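Local coordinates for type C neurotoxin (Clostridium botulinum, PDB 3PME), which probably binds gangliosides and membrane lipids on the neuronal surface, acting as the receptor-binding domain of a botulinum C/D mosaic neurotoxin, at residues I255-Q260 against Y373-F378; D311-T316 against V326-L331; C321-V326 against V389-T394. All coordinates share one frame; numbering follows the deposited sequence.

Interaction 1. Residues I255-Q260 against Y373-F378; sequences ILVLVQ and YKPWRF
I255 reaches from its strand into a notch formed by P375 and W376, and its long branch makes most of the contact. From CB the chain leads to CG1, which lies between the backbone N and the carbonyl carbon (chi1 66°); this directs the branch at the loop. I255 CG1 comes up against the pyrrole side of the indole, 3.3 Å from NE1 of W376. One bond further, I255 CD1 lies over the five-membered ring, 3.9 Å from its centroid and 21° off the normal, a CH-pi contact. The same methyl presses on the proline ring, with I255 CD1 only 3.3 Å from P375 CB, closer than carbons usually pack. The slim CG1-CD1 arm of isoleucine suits this place because its end methyl meets a flat aromatic face and a proline ring at once. Two residues along the strand, V257 adds its CG1, 3.8 Å from CZ2 of W376, at the benzene end. The one polar atom of the indole is satisfied: NE1 of W376 donates to the carbonyl O of K252. P375 and W376 thus cover the I255-V257 end of strand 255-260, which pairs with 247-252, while strand 383-389 touches V257, P375 and W376 through A383 and T385.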
loop_
_atom_site.group_PDB
_atom_site.type_symbol
_atom_site.label_atom_id
_atom_site.label_comp_id
_atom_site.label_asym_id
_atom_site.label_seq_id
_atom_site.Cartn_x
_atom_site.Cartn_y
_atom_site.Cartn_z
ATOM N N ILE A 255 -17.565 -18.929 -18.965
ATOM C CA ILE A 255 -17.237 -18.623 -17.577
ATOM C C ILE A 255 -15.914 -17.872 -17.551
ATOM O O ILE A 255 -15.272 -17.682 -18.591
ATOM C CB ILE A 255 -17.149 -19.879 -16.700
ATOM C CG1 ILE A 255 -15.967 -20.737 -17.138
ATOM C CG2 ILE A 255 -18.472 -20.662 -16.728
ATOM C CD1 ILE A 255 -15.410 -21.582 -16.023
ATOM N N LEU A 256 -15.510 -17.424 -16.370
ATOM C CA LEU A 256 -14.224 -16.764 -16.246
ATOM C C LEU A 256 -13.194 -17.733 -15.665
ATOM O O LEU A 256 -13.493 -18.505 -14.751
ATOM C CB LEU A 256 -14.353 -15.555 -15.318
ATOM C CG LEU A 256 -15.274 -14.447 -15.804
ATOM C CD1 LEU A 256 -15.386 -13.377 -14.719
ATOM C CD2 LEU A 256 -14.743 -13.867 -17.114
ATOM N N VAL A 257 -11.982 -17.678 -16.203
ATOM C CA VAL A 257 -10.885 -18.472 -15.658
ATOM C C VAL A 257 -9.650 -17.593 -15.552
ATOM O O VAL A 257 -9.640 -16.475 -16.066
ATOM C CB VAL A 257 -10.570 -19.702 -16.539
ATOM C CG1 VAL A 257 -11.734 -20.701 -16.523
ATOM C CG2 VAL A 257 -10.215 -19.260 -17.940
ATOM N N LEU A 258 -8.613 -18.106 -14.890
ATOM C CA LEU A 258 -7.369 -17.369 -14.722
ATOM C C LEU A 258 -6.301 -17.936 -15.648
ATOM O O LEU A 258 -5.889 -19.086 -15.501
ATOM C CB LEU A 258 -6.896 -17.426 -13.263
ATOM C CG LEU A 258 -7.946 -17.063 -12.201
ATOM C CD1 LEU A 258 -7.351 -17.086 -10.781
ATOM C CD2 LEU A 258 -8.583 -15.712 -12.502
ATOM N N VAL A 259 -5.855 -17.110 -16.583
ATOM C CA VAL A 259 -4.910 -17.509 -17.618
ATOM C C VAL A 259 -3.538 -16.873 -17.374
ATOM O O VAL A 259 -3.435 -15.696 -17.017
ATOM C CB VAL A 259 -5.420 -17.035 -18.986
ATOM C CG1 VAL A 259 -4.390 -17.317 -20.082
ATOM C CG2 VAL A 259 -6.771 -17.681 -19.304
ATOM N N GLN A 260 -2.469 -17.639 -17.568
ATOM C CA GLN A 260 -1.145 -17.066 -17.364
ATOM C C GLN A 260 -0.829 -16.051 -18.454
ATOM O O GLN A 260 -0.980 -16.342 -19.639
ATOM C CB GLN A 260 -0.071 -18.150 -17.336
ATOM C CG GLN A 260 1.266 -17.645 -16.806
ATOM C CD GLN A 260 2.268 -18.756 -16.619
ATOM O OE1 GLN A 260 2.541 -19.522 -17.544
ATOM N NE2 GLN A 260 2.822 -18.856 -15.418
ATOM N N TYR A 373 -10.085 -25.981 -10.305
ATOM C CA TYR A 373 -11.356 -26.688 -10.323
ATOM C C TYR A 373 -11.607 -27.265 -11.707
ATOM O O TYR A 373 -10.834 -27.032 -12.645
ATOM C CB TYR A 373 -12.503 -25.712 -10.006
ATOM C CG TYR A 373 -12.659 -25.388 -8.535
ATOM C CD1 TYR A 373 -13.307 -26.269 -7.683
ATOM C CD2 TYR A 373 -12.191 -24.189 -8.004
ATOM C CE1 TYR A 373 -13.470 -25.986 -6.341
ATOM C CE2 TYR A 373 -12.359 -23.894 -6.652
ATOM C CZ TYR A 373 -12.990 -24.801 -5.829
ATOM O OH TYR A 373 -13.168 -24.533 -4.484
ATOM N N LYS A 374 -12.701 -28.011 -11.829
ATOM C CA LYS A 374 -13.265 -28.365 -13.126
ATOM C C LYS A 374 -14.527 -27.521 -13.266
ATOM O O LYS A 374 -15.601 -27.942 -12.855
ATOM C CB LYS A 374 -13.619 -29.851 -13.151
ATOM C CG LYS A 374 -12.409 -30.781 -13.031
ATOM C CD LYS A 374 -12.869 -32.222 -12.841
ATOM C CE LYS A 374 -11.722 -33.195 -12.972
ATOM N NZ LYS A 374 -10.701 -32.900 -11.955
ATOM N N PRO A 375 -14.390 -26.299 -13.807
ATOM C CA PRO A 375 -15.470 -25.306 -13.685
ATOM C C PRO A 375 -16.578 -25.410 -14.730
ATOM O O PRO A 375 -17.612 -24.756 -14.540
ATOM C CB PRO A 375 -14.726 -23.976 -13.831
ATOM C CG PRO A 375 -13.590 -24.314 -14.776
ATOM C CD PRO A 375 -13.163 -25.720 -14.386
ATOM N N TRP A 376 -16.378 -26.175 -15.802
ATOM C CA TRP A 376 -17.420 -26.332 -16.818
ATOM C C TRP A 376 -18.222 -27.591 -16.548
ATOM O O TRP A 376 -17.659 -28.680 -16.455
ATOM C CB TRP A 376 -16.816 -26.409 -18.224
ATOM C CG TRP A 376 -16.025 -25.201 -18.621
ATOM C CD1 TRP A 376 -16.514 -24.028 -19.120
ATOM C CD2 TRP A 376 -14.607 -25.046 -18.552
ATOM N NE1 TRP A 376 -15.489 -23.155 -19.371
ATOM C CE2 TRP A 376 -14.304 -23.751 -19.026
ATOM C CE3 TRP A 376 -13.559 -25.874 -18.138
ATOM C CZ2 TRP A 376 -12.999 -23.270 -19.096
ATOM C CZ3 TRP A 376 -12.272 -25.394 -18.212
ATOM C CH2 TRP A 376 -12.000 -24.104 -18.690
ATOM N N ARG A 377 -19.539 -27.450 -16.445
ATOM C CA ARG A 377 -20.396 -28.576 -16.099
ATOM C C ARG A 377 -20.272 -29.715 -17.106
ATOM O O ARG A 377 -20.369 -30.887 -16.745
ATOM C CB ARG A 377 -21.860 -28.129 -15.984
ATOM C CG ARG A 377 -22.196 -27.444 -14.670
ATOM C CD ARG A 377 -23.690 -27.121 -14.564
ATOM N NE ARG A 377 -24.046 -26.014 -15.446
ATOM C CZ ARG A 377 -23.931 -24.730 -15.118
ATOM N NH1 ARG A 377 -23.482 -24.378 -13.912
ATOM N NH2 ARG A 377 -24.271 -23.794 -15.993
ATOM N N PHE A 378 -20.037 -29.375 -18.365
ATOM C CA PHE A 378 -19.985 -30.385 -19.414
ATOM C C PHE A 378 -18.629 -31.087 -19.520
ATOM O O PHE A 378 -18.439 -31.927 -20.400
ATOM C CB PHE A 378 -20.320 -29.743 -20.759
ATOM C CG PHE A 378 -19.393 -28.626 -21.137
ATOM C CD1 PHE A 378 -18.188 -28.893 -21.766
ATOM C CD2 PHE A 378 -19.719 -27.309 -20.850
ATOM C CE1 PHE A 378 -17.323 -27.866 -22.109
ATOM C CE2 PHE A 378 -18.863 -26.276 -21.193
ATOM C CZ PHE A 378 -17.662 -26.557 -21.823
#

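Interaction 2. Residues D311-T316 against V326-L331; sequences DTIYAT and VYALKL
The carbonyl O of V326 receives the backbone N-H of I313 across 3.0 Å, with a bent N-H...O angle of 142°. The same oxygen is approached by CA of T312 at 3.2 Å in a CA-H...O contact. The setting is the C-terminal, beta-trefoil half of the receptor-binding region, where the loop after strand 302-308 folds back on strand 326-332. I313 supplies the apolar grip, its two branches parting to meet different residues. A chi1 of 57° folds its longer branch in over the main chain, and I313 CD1 packs against CG1 of V326 at 3.7 Å, while I313 CG2 rests 4.0 Å from CB of A328. A beta-branched residue suits the spot, filling both directions from one backbone position. On the other side of the strand the Y327 ring takes the CG2 methyl of T312 obliquely, 3.6 Å from CE1, and has a cation-pi partner in R308. The hydroxyl of T312 is held by Q317. A water completes the join, donating to O of D311 at 2.7 Å and accepting from the backbone N of A328 at 3.0 Å.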
loop_
_atom_site.group_PDB
_atom_site.type_symbol
_atom_site.label_atom_id
_atom_site.label_comp_id
_atom_site.label_asym_id
_atom_site.label_seq_id
_atom_site.Cartn_x
_atom_site.Cartn_y
_atom_site.Cartn_z
ATOM N N ASP A 311 -26.292 -22.002 -11.001
ATOM C CA ASP A 311 -26.037 -23.402 -10.661
ATOM C C ASP A 311 -24.550 -23.669 -10.428
ATOM O O ASP A 311 -23.694 -22.925 -10.917
ATOM C CB ASP A 311 -26.597 -24.335 -11.737
ATOM C CG ASP A 311 -28.114 -24.455 -11.669
ATOM O OD1 ASP A 311 -28.714 -23.941 -10.697
ATOM O OD2 ASP A 311 -28.705 -25.070 -12.580
ATOM N N THR A 312 -24.253 -24.726 -9.677
ATOM C CA THR A 312 -22.862 -25.058 -9.349
ATOM C C THR A 312 -22.108 -25.615 -10.556
ATOM O O THR A 312 -22.702 -25.892 -11.593
ATOM C CB THR A 312 -22.759 -26.104 -8.217
ATOM O OG1 THR A 312 -23.357 -27.334 -8.652
ATOM C CG2 THR A 312 -23.445 -25.614 -6.951
ATOM N N ILE A 313 -20.802 -25.823 -10.391
ATOM C CA ILE A 313 -19.944 -26.274 -11.485
ATOM C C ILE A 313 -20.089 -27.765 -11.786
ATOM O O ILE A 313 -19.487 -28.277 -12.726
ATOM C CB ILE A 313 -18.465 -25.931 -11.214
ATOM C CG1 ILE A 313 -17.999 -26.546 -9.891
ATOM C CG2 ILE A 313 -18.276 -24.413 -11.165
ATOM C CD1 ILE A 313 -16.467 -26.480 -9.708
ATOM N N TYR A 314 -20.870 -28.453 -10.964
ATOM C CA TYR A 314 -21.010 -29.903 -11.071
ATOM C C TYR A 314 -22.417 -30.249 -11.517
ATOM O O TYR A 314 -23.373 -30.064 -10.763
ATOM C CB TYR A 314 -20.710 -30.560 -9.720
ATOM C CG TYR A 314 -19.359 -30.198 -9.142
ATOM C CD1 TYR A 314 -18.196 -30.401 -9.872
ATOM C CD2 TYR A 314 -19.251 -29.649 -7.870
ATOM C CE1 TYR A 314 -16.953 -30.077 -9.337
ATOM C CE2 TYR A 314 -18.015 -29.318 -7.328
ATOM C CZ TYR A 314 -16.876 -29.529 -8.068
ATOM O OH TYR A 314 -15.638 -29.210 -7.535
ATOM N N ALA A 315 -22.528 -30.764 -12.738
ATOM C CA ALA A 315 -23.831 -31.005 -13.370
ATOM C C ALA A 315 -24.722 -31.951 -12.569
ATOM O O ALA A 315 -25.947 -31.809 -12.575
ATOM C CB ALA A 315 -23.639 -31.529 -14.789
ATOM N N THR A 316 -24.109 -32.909 -11.877
ATOM C CA THR A 316 -24.868 -33.909 -11.126
ATOM C C THR A 316 -25.571 -33.336 -9.905
ATOM O O THR A 316 -26.380 -34.017 -9.273
ATOM C CB THR A 316 -23.988 -35.088 -10.673
ATOM O OG1 THR A 316 -22.860 -34.593 -9.938
ATOM C CG2 THR A 316 -23.515 -35.887 -11.876
ATOM N N VAL A 326 -20.200 -24.629 -5.117
ATOM C CA VAL A 326 -19.154 -23.900 -5.825
ATOM C C VAL A 326 -19.737 -23.378 -7.128
ATOM O O VAL A 326 -20.173 -24.164 -7.959
ATOM C CB VAL A 326 -17.957 -24.804 -6.156
ATOM C CG1 VAL A 326 -16.906 -24.031 -6.946
ATOM C CG2 VAL A 326 -17.346 -25.385 -4.876
ATOM N N TYR A 327 -19.740 -22.054 -7.292
ATOM C CA TYR A 327 -20.330 -21.411 -8.464
ATOM C C TYR A 327 -19.268 -20.687 -9.283
ATOM O O TYR A 327 -18.445 -19.943 -8.757
ATOM C CB TYR A 327 -21.408 -20.405 -8.050
ATOM C CG TYR A 327 -22.483 -20.962 -7.161
ATOM C CD1 TYR A 327 -23.580 -21.630 -7.698
ATOM C CD2 TYR A 327 -22.412 -20.800 -5.785
ATOM C CE1 TYR A 327 -24.567 -22.145 -6.871
ATOM C CE2 TYR A 327 -23.400 -21.294 -4.956
ATOM C CZ TYR A 327 -24.469 -21.966 -5.504
ATOM O OH TYR A 327 -25.444 -22.461 -4.670
ATOM N N ALA A 328 -19.284 -20.913 -10.584
ATOM C CA ALA A 328 -18.431 -20.166 -11.487
ATOM C C ALA A 328 -18.924 -18.725 -11.613
ATOM O O ALA A 328 -20.035 -18.382 -11.188
ATOM C CB ALA A 328 -18.409 -20.837 -12.854
ATOM N N LEU A 329 -18.075 -17.889 -12.199
ATOM C CA LEU A 329 -18.431 -16.506 -12.496
ATOM C C LEU A 329 -18.566 -16.364 -14.003
ATOM O O LEU A 329 -17.866 -17.034 -14.766
ATOM C CB LEU A 329 -17.352 -15.570 -11.966
ATOM C CG LEU A 329 -17.057 -15.693 -10.477
ATOM C CD1 LEU A 329 -16.019 -14.650 -10.128
ATOM C CD2 LEU A 329 -18.324 -15.493 -9.650
ATOM N N LYS A 330 -19.468 -15.489 -14.443
ATOM C CA LYS A 330 -19.725 -15.328 -15.868
ATOM C C LYS A 330 -19.804 -13.855 -16.207
ATOM O O LYS A 330 -19.913 -13.020 -15.317
ATOM C CB LYS A 330 -21.056 -15.997 -16.248
ATOM C CG LYS A 330 -21.148 -17.456 -15.823
ATOM C CD LYS A 330 -22.558 -18.002 -15.953
ATOM C CE LYS A 330 -22.993 -18.071 -17.398
ATOM N NZ LYS A 330 -24.369 -18.639 -17.516
ATOM N N LEU A 331 -19.748 -13.554 -17.501
ATOM C CA LEU A 331 -19.968 -12.198 -18.000
ATOM C C LEU A 331 -21.414 -12.050 -18.475
ATOM O O LEU A 331 -21.957 -12.946 -19.133
ATOM C CB LEU A 331 -19.016 -11.894 -19.162
ATOM C CG LEU A 331 -17.521 -11.859 -18.818
ATOM C CD1 LEU A 331 -16.662 -11.470 -20.013
ATOM C CD2 LEU A 331 -17.297 -10.904 -17.663
HETATM O O HOH W 1 -21.178 -22.696 -11.991
#

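Interaction 3. Residues C321-V326 against V389-T394; sequences CSKNCV and VTNYET
T390 and N391 seize the turn before strand 326-332 by its backbone, and the buried part of the join centres on the threonine. With chi1 at 67° the hydroxyl of T390 is turned back beside its own backbone, and its OG1 accepts the N-H of C325 at 2.9 Å. In return the backbone N of T390 donates to O of C325 at 3.0 Å. Threonine suits the place because its hydroxyl serves the polar backbone while its methyl, T390 CG2, packs 3.9 Å from CB of C325. That cysteine is itself tied back to C321 by a disulfide, which closes a small loop and probably restrains the turn. Next to it V326 and V389 form an antiparallel non-hydrogen-bonded pair, bringing the last residue of strand 383-389 beside the first of 326-332 in the beta-trefoil domain. Their side chains run alongside each other in the same direction, both touching strand 366-373, V326 at Y373 and V389 at L369.

Toward solvent, packing gives way to polar bonds. OD1 of N391 takes two donors from opposite faces of its amide plane: the backbone N of N324, 2.8 Å away with a nearly straight N-H...O angle of 168°, and OG1 of T390. The T390 hydroxyl therefore donates a hydrogen bond to OD1 of N391 while accepting one from the N-H of C325, linking both grips. The side chains at this margin are held more loosely: exposed N324 sets its amide nearly perpendicular to that of N391, and K323 lies against N391 OD1 with its CA, at 3.4 Å, and its CG, at 3.6 Å.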
loop_
_atom_site.group_PDB
_atom_site.type_symbol
_atom_site.label_atom_id
_atom_site.label_comp_id
_atom_site.label_asym_id
_atom_site.label_seq_id
_atom_site.Cartn_x
_atom_site.Cartn_y
_atom_site.Cartn_z
ATOM N N CYS A 321 -27.813 -28.101 -4.963
ATOM C CA CYS A 321 -26.759 -28.083 -3.951
ATOM C C CYS A 321 -27.142 -27.212 -2.756
ATOM O O CYS A 321 -27.704 -26.129 -2.923
ATOM C CB CYS A 321 -25.441 -27.592 -4.555
ATOM S SG CYS A 321 -24.111 -27.389 -3.350
ATOM N N SER A 322 -26.822 -27.682 -1.554
ATOM C CA SER A 322 -27.159 -26.957 -0.332
ATOM C C SER A 322 -25.964 -26.756 0.609
ATOM O O SER A 322 -26.000 -25.888 1.486
ATOM C CB SER A 322 -28.286 -27.673 0.414
ATOM O OG SER A 322 -27.861 -28.954 0.848
ATOM N N LYS A 323 -24.915 -27.559 0.442
ATOM C CA LYS A 323 -23.703 -27.394 1.243
ATOM C C LYS A 323 -22.441 -27.513 0.391
ATOM O O LYS A 323 -22.370 -28.345 -0.513
ATOM C CB LYS A 323 -23.654 -28.412 2.386
ATOM C CG LYS A 323 -22.417 -28.278 3.278
ATOM C CD LYS A 323 -22.294 -29.450 4.247
ATOM C CE LYS A 323 -21.035 -29.348 5.096
ATOM N NZ LYS A 323 -20.763 -30.622 5.825
ATOM N N ASN A 324 -21.448 -26.682 0.692
ATOM C CA ASN A 324 -20.181 -26.686 -0.032
ATOM C C ASN A 324 -20.384 -26.464 -1.521
ATOM O O ASN A 324 -19.774 -27.136 -2.361
ATOM C CB ASN A 324 -19.414 -27.981 0.225
ATOM C CG ASN A 324 -18.992 -28.118 1.668
ATOM O OD1 ASN A 324 -18.784 -27.121 2.355
ATOM N ND2 ASN A 324 -18.871 -29.354 2.141
ATOM N N CYS A 325 -21.244 -25.504 -1.843
ATOM C CA CYS A 325 -21.593 -25.218 -3.227
ATOM C C CYS A 325 -20.543 -24.329 -3.871
ATOM O O CYS A 325 -20.049 -23.400 -3.243
ATOM C CB CYS A 325 -22.963 -24.549 -3.286
ATOM S SG CYS A 325 -24.227 -25.527 -2.434
ATOM N N VAL A 326 -20.200 -24.629 -5.117
ATOM C CA VAL A 326 -19.154 -23.900 -5.825
ATOM C C VAL A 326 -19.737 -23.378 -7.128
ATOM O O VAL A 326 -20.173 -24.164 -7.959
ATOM C CB VAL A 326 -17.957 -24.804 -6.156
ATOM C CG1 VAL A 326 -16.906 -24.031 -6.946
ATOM C CG2 VAL A 326 -17.346 -25.385 -4.876
ATOM N N VAL A 389 -17.980 -19.606 -3.283
ATOM C CA VAL A 389 -18.275 -20.823 -2.518
ATOM C C VAL A 389 -19.081 -20.559 -1.249
ATOM O O VAL A 389 -18.918 -19.529 -0.587
ATOM C CB VAL A 389 -16.991 -21.612 -2.142
ATOM C CG1 VAL A 389 -16.096 -21.766 -3.353
ATOM C CG2 VAL A 389 -16.232 -20.925 -1.020
ATOM N N THR A 390 -19.941 -21.508 -0.891
ATOM C CA THR A 390 -20.663 -21.411 0.374
ATOM C C THR A 390 -19.893 -22.109 1.491
ATOM O O THR A 390 -18.885 -22.776 1.241
ATOM C CB THR A 390 -22.066 -22.052 0.289
ATOM O OG1 THR A 390 -21.930 -23.469 0.104
ATOM C CG2 THR A 390 -22.880 -21.453 -0.856
ATOM N N ASN A 391 -20.373 -21.954 2.721
ATOM C CA ASN A 391 -19.781 -22.656 3.848
ATOM C C ASN A 391 -18.280 -22.399 3.908
ATOM O O ASN A 391 -17.467 -23.328 3.904
ATOM C CB ASN A 391 -20.068 -24.151 3.710
ATOM C CG ASN A 391 -21.551 -24.443 3.655
ATOM O OD1 ASN A 391 -22.109 -24.736 2.593
ATOM N ND2 ASN A 391 -22.210 -24.332 4.802
ATOM N N TYR A 392 -17.918 -21.124 3.980
ATOM C CA TYR A 392 -16.537 -20.718 3.784
ATOM C C TYR A 392 -15.819 -20.345 5.071
ATOM O O TYR A 392 -14.739 -19.766 5.022
ATOM C CB TYR A 392 -16.490 -19.529 2.818
ATOM C CG TYR A 392 -17.385 -18.372 3.221
ATOM C CD1 TYR A 392 -17.003 -17.489 4.222
ATOM C CD2 TYR A 392 -18.612 -18.159 2.590
ATOM C CE1 TYR A 392 -17.816 -16.424 4.589
ATOM C CE2 TYR A 392 -19.426 -17.101 2.950
ATOM C CZ TYR A 392 -19.023 -16.236 3.954
ATOM O OH TYR A 392 -19.839 -15.175 4.298
ATOM N N GLU A 393 -16.419 -20.679 6.210
ATOM C CA GLU A 393 -15.863 -20.288 7.504
ATOM C C GLU A 393 -14.398 -20.710 7.646
ATOM O O GLU A 393 -13.563 -19.947 8.150
ATOM C CB GLU A 393 -16.705 -20.875 8.644
ATOM C CG GLU A 393 -18.185 -20.447 8.639
ATOM C CD GLU A 393 -19.050 -21.198 7.620
ATOM O OE1 GLU A 393 -18.603 -22.225 7.066
ATOM O OE2 GLU A 393 -20.198 -20.758 7.381
ATOM N N THR A 394 -14.080 -21.918 7.187
ATOM C CA THR A 394 -12.729 -22.454 7.345
ATOM C C THR A 394 -11.737 -21.900 6.333
ATOM O O THR A 394 -10.545 -22.213 6.394
ATOM C CB THR A 394 -12.713 -23.987 7.239
ATOM O OG1 THR A 394 -13.283 -24.384 5.986
ATOM C CG2 THR A 394 -13.515 -24.598 8.368
#

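In the fold
Read from the N terminus, strand 255-260 comes first and waits more than a hundred residues for its partner loop 373-378, so interaction 1 closes the longest loop. Interaction 2 nests inside it, joining 311-316 to 326-331 over a short excursion. Interaction 3 starts within that excursion, at 321-326, and ends at 389-394; it therefore crosses both of the others and shares V326 with interaction 2. Contacts between the sites bind them together: the backbone of L256 pairs with L329, R377 NH1 reaches O of T312, and Y373 packs on V326. Together they tie strands 255-260, 326-332 and 383-389 to the intervening loops in the C-terminal trefoil domain, about 30 Å or more from the centre of the chain.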